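Local coordinates for arginyl-trna synthetase (Thermus thermophilus, PDB 1IQ0), which probably catalyses the ATP-dependent attachment of L-arginine to its cognate tRNA, tRNA(Arg), releasing AMP and diphosphate, as a monomeric class I aminoacyl-tRNA synthetase, at residues A[155-160]-A[205-210]; A[211-216]-A[335-340]. All blocks are in the same frame, centred on the assembly; numbering follows the deposited sequence.

Contact 1. Residues A[155-160]-A[205-210]; sequences QAAETL and HALERG
Ala156 is the first residue of helix 154-165 to meet Leu207: its CB points toward helix 197-208 and lies 3.9 Å from Leu207 CD2. At Ala157 the helix backbone itself comes close, the N of Ala157 standing 3.7 Å from Leu207 CD2, and Ala157 CB is 3.9 Å from the same methyl. The CA atoms of Ala157 and Leu207 are 6.6 Å apart, the nearest such pair of the two segments, and the small alanine side chains are consistent with this close approach. Two residues further, Thr159 takes no part in the join; its OG1 hydrogen-bonds the O of Ala156 at 3.3 Å. That oxygen also accepts from the N of Leu160, both donors arriving from the same face of the carbonyl plane. Leu160 ends the contact, its CD1 meeting Leu207 CD1 at 3.9 Å, with the two leucine side chains at about a right angle. In Leu207, CG anti to the backbone N (chi1 -172°) carries the branch point toward helix 154-165, and chi2 of 71° parts CD2 and CD1 between the alanines and Leu160. No hydrogen bond spans the segments; the join is apolar and mostly buried. Just beyond, helix 197-208 closes in a Schellman motif: Gly210, at positive phi, bonds through N to the O of Leu207 (2.9 Å), and Glu211 N probably bonds the O of Ala206. Leu160 and Leu207 both touch Val216 of helix 213-229, making a three-helix cluster, while Glu158 and Thr159 lean on Tyr184 of helix 176-189 and Thr159 touches Asn115 of the 'HIGH' region.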
loop_
_atom_site.group_PDB
_atom_site.type_symbol
_atom_site.label_atom_id
_atom_site.label_comp_id
_atom_site.label_asym_id
_atom_site.label_seq_id
_atom_site.Cartn_x
_atom_site.Cartn_y
_atom_site.Cartn_z
ATOM N N GLN A 155 19.124 -8.424 17.589
ATOM C CA GLN A 155 19.353 -9.111 16.320
ATOM C C GLN A 155 20.583 -8.560 15.607
ATOM O O GLN A 155 21.362 -9.324 15.033
ATOM C CB GLN A 155 18.118 -9.015 15.420
ATOM C CG GLN A 155 16.917 -9.768 15.977
ATOM C CD GLN A 155 17.270 -11.188 16.404
ATOM O OE1 GLN A 155 17.660 -12.022 15.583
ATOM N NE2 GLN A 155 17.143 -11.465 17.702
ATOM N N ALA A 156 20.764 -7.245 15.651
ATOM C CA ALA A 156 21.927 -6.624 15.024
ATOM C C ALA A 156 23.174 -6.960 15.846
ATOM O O ALA A 156 24.268 -7.133 15.305
ATOM C CB ALA A 156 21.747 -5.115 14.951
ATOM N N ALA A 157 23.013 -7.042 17.161
ATOM C CA ALA A 157 24.145 -7.368 18.017
ATOM C C ALA A 157 24.624 -8.785 17.713
ATOM O O ALA A 157 25.820 -9.042 17.653
ATOM C CB ALA A 157 23.753 -7.253 19.496
ATOM N N GLU A 158 23.687 -9.704 17.510
ATOM C CA GLU A 158 24.072 -11.079 17.236
ATOM C C GLU A 158 24.871 -11.236 15.961
ATOM O O GLU A 158 25.839 -11.993 15.940
ATOM C CB GLU A 158 22.853 -11.996 17.189
ATOM C CG GLU A 158 22.125 -12.090 18.503
ATOM C CD GLU A 158 21.152 -13.249 18.549
ATOM O OE1 GLU A 158 20.424 -13.469 17.558
ATOM O OE2 GLU A 158 21.109 -13.936 19.586
ATOM N N THR A 159 24.497 -10.527 14.897
ATOM C CA THR A 159 25.253 -10.689 13.664
ATOM C C THR A 159 26.619 -10.032 13.776
ATOM O O THR A 159 27.610 -10.598 13.321
ATOM C CB THR A 159 24.514 -10.131 12.419
ATOM O OG1 THR A 159 24.533 -8.702 12.438
ATOM C CG2 THR A 159 23.091 -10.609 12.399
ATOM N N LEU A 160 26.682 -8.848 14.378
ATOM C CA LEU A 160 27.969 -8.172 14.531
ATOM C C LEU A 160 28.897 -9.017 15.409
ATOM O O LEU A 160 30.100 -9.074 15.176
ATOM C CB LEU A 160 27.782 -6.778 15.136
ATOM C CG LEU A 160 27.005 -5.805 14.241
ATOM C CD1 LEU A 160 26.962 -4.411 14.878
ATOM C CD2 LEU A 160 27.678 -5.744 12.880
ATOM N N HIS A 205 25.708 -4.096 24.499
ATOM C CA HIS A 205 25.956 -2.906 25.308
ATOM C C HIS A 205 26.640 -1.828 24.456
ATOM O O HIS A 205 26.252 -0.661 24.486
ATOM C CB HIS A 205 26.839 -3.263 26.513
ATOM C CG HIS A 205 27.135 -2.105 27.415
ATOM N ND1 HIS A 205 28.401 -1.574 27.557
ATOM C CD2 HIS A 205 26.331 -1.383 28.232
ATOM C CE1 HIS A 205 28.362 -0.576 28.424
ATOM N NE2 HIS A 205 27.118 -0.440 28.848
ATOM N N ALA A 206 27.657 -2.219 23.694
ATOM C CA ALA A 206 28.354 -1.263 22.844
ATOM C C ALA A 206 27.415 -0.774 21.741
ATOM O O ALA A 206 27.444 0.396 21.355
ATOM C CB ALA A 206 29.607 -1.907 22.231
ATOM N N LEU A 207 26.580 -1.675 21.237
ATOM C CA LEU A 207 25.637 -1.318 20.191
ATOM C C LEU A 207 24.665 -0.281 20.755
ATOM O O LEU A 207 24.410 0.750 20.126
ATOM C CB LEU A 207 24.867 -2.556 19.725
ATOM C CG LEU A 207 23.975 -2.356 18.497
ATOM C CD1 LEU A 207 24.846 -2.170 17.254
ATOM C CD2 LEU A 207 23.068 -3.577 18.324
ATOM N N GLU A 208 24.140 -0.556 21.947
ATOM C CA GLU A 208 23.195 0.350 22.597
ATOM C C GLU A 208 23.800 1.729 22.879
ATOM O O GLU A 208 23.079 2.720 22.936
ATOM C CB GLU A 208 22.653 -0.286 23.892
ATOM C CG GLU A 208 21.651 -1.432 23.626
ATOM C CD GLU A 208 21.117 -2.108 24.882
ATOM O OE1 GLU A 208 21.485 -1.716 26.006
ATOM O OE2 GLU A 208 20.316 -3.052 24.745
ATOM N N ARG A 209 25.119 1.796 23.028
ATOM C CA ARG A 209 25.798 3.070 23.287
ATOM C C ARG A 209 26.002 3.846 21.985
ATOM O O ARG A 209 26.573 4.938 21.989
ATOM C CB ARG A 209 27.166 2.829 23.926
ATOM C CG ARG A 209 27.132 2.017 25.205
ATOM C CD ARG A 209 28.543 1.755 25.714
ATOM N NE ARG A 209 28.779 2.512 26.929
ATOM C CZ ARG A 209 29.552 3.583 27.025
ATOM N NH1 ARG A 209 30.208 4.053 25.975
ATOM N NH2 ARG A 209 29.622 4.209 28.178
ATOM N N GLY A 210 25.551 3.264 20.876
ATOM C CA GLY A 210 25.684 3.906 19.582
ATOM C C GLY A 210 27.087 3.850 19.005
ATOM O O GLY A 210 27.435 4.656 18.144
#

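Contact 2. Residues A[211-216]-A[335-340]; sequences ELREEV and SAPEGE
Arg213 and Ser335 converge on a single carboxylate oxygen, OD1 of Asp242: Arg213 NH2 makes a salt bridge to it and Ser335 OG a hydrogen bond. The hydroxyl of Ser335 is bonded as well to the backbone N of Trp239. Across the two segments themselves the approach is looser. Arg213 NH1 lies 3.6 Å from the O of Ser335, which sits at the edge of the guanidinium, near its plane; this is too long to count as a hydrogen bond, though the orientation is compatible with a weak electrostatic attraction. NH2 of Arg213 comes 4.2 Å from Ala336 CA, obliquely, and 4.3 Å from CD of Pro337, which lies over one face of the guanidinium. Only the arginine tip makes these contacts, with 10.6 Å between the CA atoms of Arg213 and Ala336. The reach comes from a CG anti to the backbone N (chi1 -170°) followed by a bend at chi3 (-88°). The guanidinium also makes a cation-pi contact with Trp239. The loop after strand 333-335 borders the mixed sheet of the class I catalytic domain, Ser335 being backbone-bonded to Leu237 in the parallel strand 236-239. A positive charge beside Asp242, with the serine hydroxyl on the same oxygen, would probably favour the ionised carboxylate, and the chemistry implies a charge-mediated join, through Asp242 and Trp239, between helix 213-229 and strand 333-335.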
loop_
_atom_site.group_PDB
_atom_site.type_symbol
_atom_site.label_atom_id
_atom_site.label_comp_id
_atom_site.label_asym_id
_atom_site.label_seq_id
_atom_site.Cartn_x
_atom_site.Cartn_y
_atom_site.Cartn_z
ATOM N N GLU A 211 27.891 2.892 19.456
ATOM C CA GLU A 211 29.266 2.777 18.993
ATOM C C GLU A 211 29.508 1.852 17.796
ATOM O O GLU A 211 30.647 1.714 17.341
ATOM C CB GLU A 211 30.163 2.381 20.178
ATOM C CG GLU A 211 30.424 3.547 21.138
ATOM C CD GLU A 211 30.936 3.112 22.502
ATOM O OE1 GLU A 211 31.621 2.072 22.591
ATOM O OE2 GLU A 211 30.664 3.824 23.492
ATOM N N LEU A 212 28.449 1.231 17.280
ATOM C CA LEU A 212 28.575 0.346 16.125
ATOM C C LEU A 212 27.637 0.751 14.991
ATOM O O LEU A 212 27.250 -0.089 14.178
ATOM C CB LEU A 212 28.264 -1.114 16.506
ATOM C CG LEU A 212 29.218 -1.958 17.362
ATOM C CD1 LEU A 212 30.646 -1.850 16.823
ATOM C CD2 LEU A 212 29.160 -1.499 18.787
ATOM N N ARG A 213 27.260 2.022 14.921
ATOM C CA ARG A 213 26.344 2.422 13.869
ATOM C C ARG A 213 26.877 2.180 12.455
ATOM O O ARG A 213 26.143 1.692 11.589
ATOM C CB ARG A 213 25.928 3.891 13.994
ATOM C CG ARG A 213 24.790 4.186 13.011
ATOM C CD ARG A 213 24.605 5.641 12.637
ATOM N NE ARG A 213 23.729 6.341 13.558
ATOM C CZ ARG A 213 22.767 7.181 13.186
ATOM N NH1 ARG A 213 22.541 7.429 11.903
ATOM N NH2 ARG A 213 22.032 7.778 14.107
ATOM N N GLU A 214 28.139 2.521 12.212
ATOM C CA GLU A 214 28.713 2.329 10.880
ATOM C C GLU A 214 28.648 0.870 10.465
ATOM O O GLU A 214 28.318 0.561 9.318
ATOM C CB GLU A 214 30.160 2.824 10.831
ATOM C CG GLU A 214 30.301 4.291 11.194
ATOM C CD GLU A 214 29.257 5.150 10.508
ATOM O OE1 GLU A 214 29.237 5.176 9.258
ATOM O OE2 GLU A 214 28.449 5.790 11.219
ATOM N N GLU A 215 28.957 -0.028 11.396
ATOM C CA GLU A 215 28.900 -1.452 11.097
ATOM C C GLU A 215 27.479 -1.861 10.692
ATOM O O GLU A 215 27.298 -2.679 9.794
ATOM C CB GLU A 215 29.356 -2.276 12.308
ATOM C CG GLU A 215 30.873 -2.283 12.520
ATOM C CD GLU A 215 31.397 -1.055 13.254
ATOM O OE1 GLU A 215 30.650 -0.064 13.414
ATOM O OE2 GLU A 215 32.573 -1.079 13.671
ATOM N N VAL A 216 26.477 -1.293 11.361
ATOM C CA VAL A 216 25.085 -1.596 11.054
ATOM C C VAL A 216 24.722 -0.990 9.702
ATOM O O VAL A 216 24.060 -1.624 8.878
ATOM C CB VAL A 216 24.129 -1.012 12.129
ATOM C CG1 VAL A 216 22.677 -1.101 11.645
ATOM C CG2 VAL A 216 24.291 -1.769 13.447
ATOM N N SER A 335 17.690 10.406 10.304
ATOM C CA SER A 335 17.874 11.043 11.600
ATOM C C SER A 335 19.379 10.885 11.823
ATOM O O SER A 335 19.998 9.964 11.275
ATOM C CB SER A 335 17.113 10.294 12.692
ATOM O OG SER A 335 17.512 8.934 12.743
ATOM N N ALA A 336 19.964 11.777 12.611
ATOM C CA ALA A 336 21.393 11.727 12.890
ATOM C C ALA A 336 21.738 12.589 14.106
ATOM O O ALA A 336 20.917 13.366 14.586
ATOM C CB ALA A 336 22.176 12.207 11.660
ATOM N N PRO A 337 22.966 12.461 14.624
ATOM C CA PRO A 337 23.348 13.268 15.787
ATOM C C PRO A 337 23.218 14.752 15.463
ATOM O O PRO A 337 22.764 15.550 16.283
ATOM C CB PRO A 337 24.802 12.866 16.021
ATOM C CG PRO A 337 24.849 11.445 15.527
ATOM C CD PRO A 337 24.046 11.533 14.246
ATOM N N GLU A 338 23.610 15.109 14.246
ATOM C CA GLU A 338 23.573 16.495 13.802
ATOM C C GLU A 338 22.647 16.658 12.607
ATOM O O GLU A 338 22.590 15.794 11.733
ATOM C CB GLU A 338 24.983 16.949 13.416
ATOM C CG GLU A 338 25.453 18.219 14.101
ATOM C CD GLU A 338 25.636 18.044 15.595
ATOM O OE1 GLU A 338 26.409 17.149 15.998
ATOM O OE2 GLU A 338 25.011 18.802 16.367
ATOM N N GLY A 339 21.932 17.776 12.571
ATOM C CA GLY A 339 21.026 18.035 11.473
ATOM C C GLY A 339 19.944 19.003 11.890
ATOM O O GLY A 339 19.988 19.560 12.987
ATOM N N GLU A 340 18.968 19.197 11.014
ATOM C CA GLU A 340 17.859 20.102 11.283
ATOM C C GLU A 340 16.760 19.386 12.058
ATOM O O GLU A 340 16.324 18.300 11.670
ATOM C CB GLU A 340 17.305 20.637 9.961
ATOM C CG GLU A 340 16.071 21.502 10.103
ATOM C CD GLU A 340 15.597 22.044 8.770
ATOM O OE1 GLU A 340 15.331 21.232 7.858
ATOM O OE2 GLU A 340 15.493 23.284 8.633
#

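Overall arrangement
Contacts 1 and 2 lie in series along the chain, their centres 14 Å apart and on the same side of the chain's centre. They meet where helix 197-208 turns into helix 213-229: the probable bond from Glu211 to Ala206 is part of the closure of the first helix, and Leu212 CD2 packs 3.5 Å from Ala206 CB. Helix 213-229 is shared, since Val216 touches the leucines of contact 1 while the start of the same helix carries contact 2. Contact 2 reaches the mixed sheet of the catalytic domain, where strand 333-335 runs parallel beside strand 236-239. Together they tie a helical cluster adjoining the 'HIGH' region to the sheet, one join apolar, the other charged.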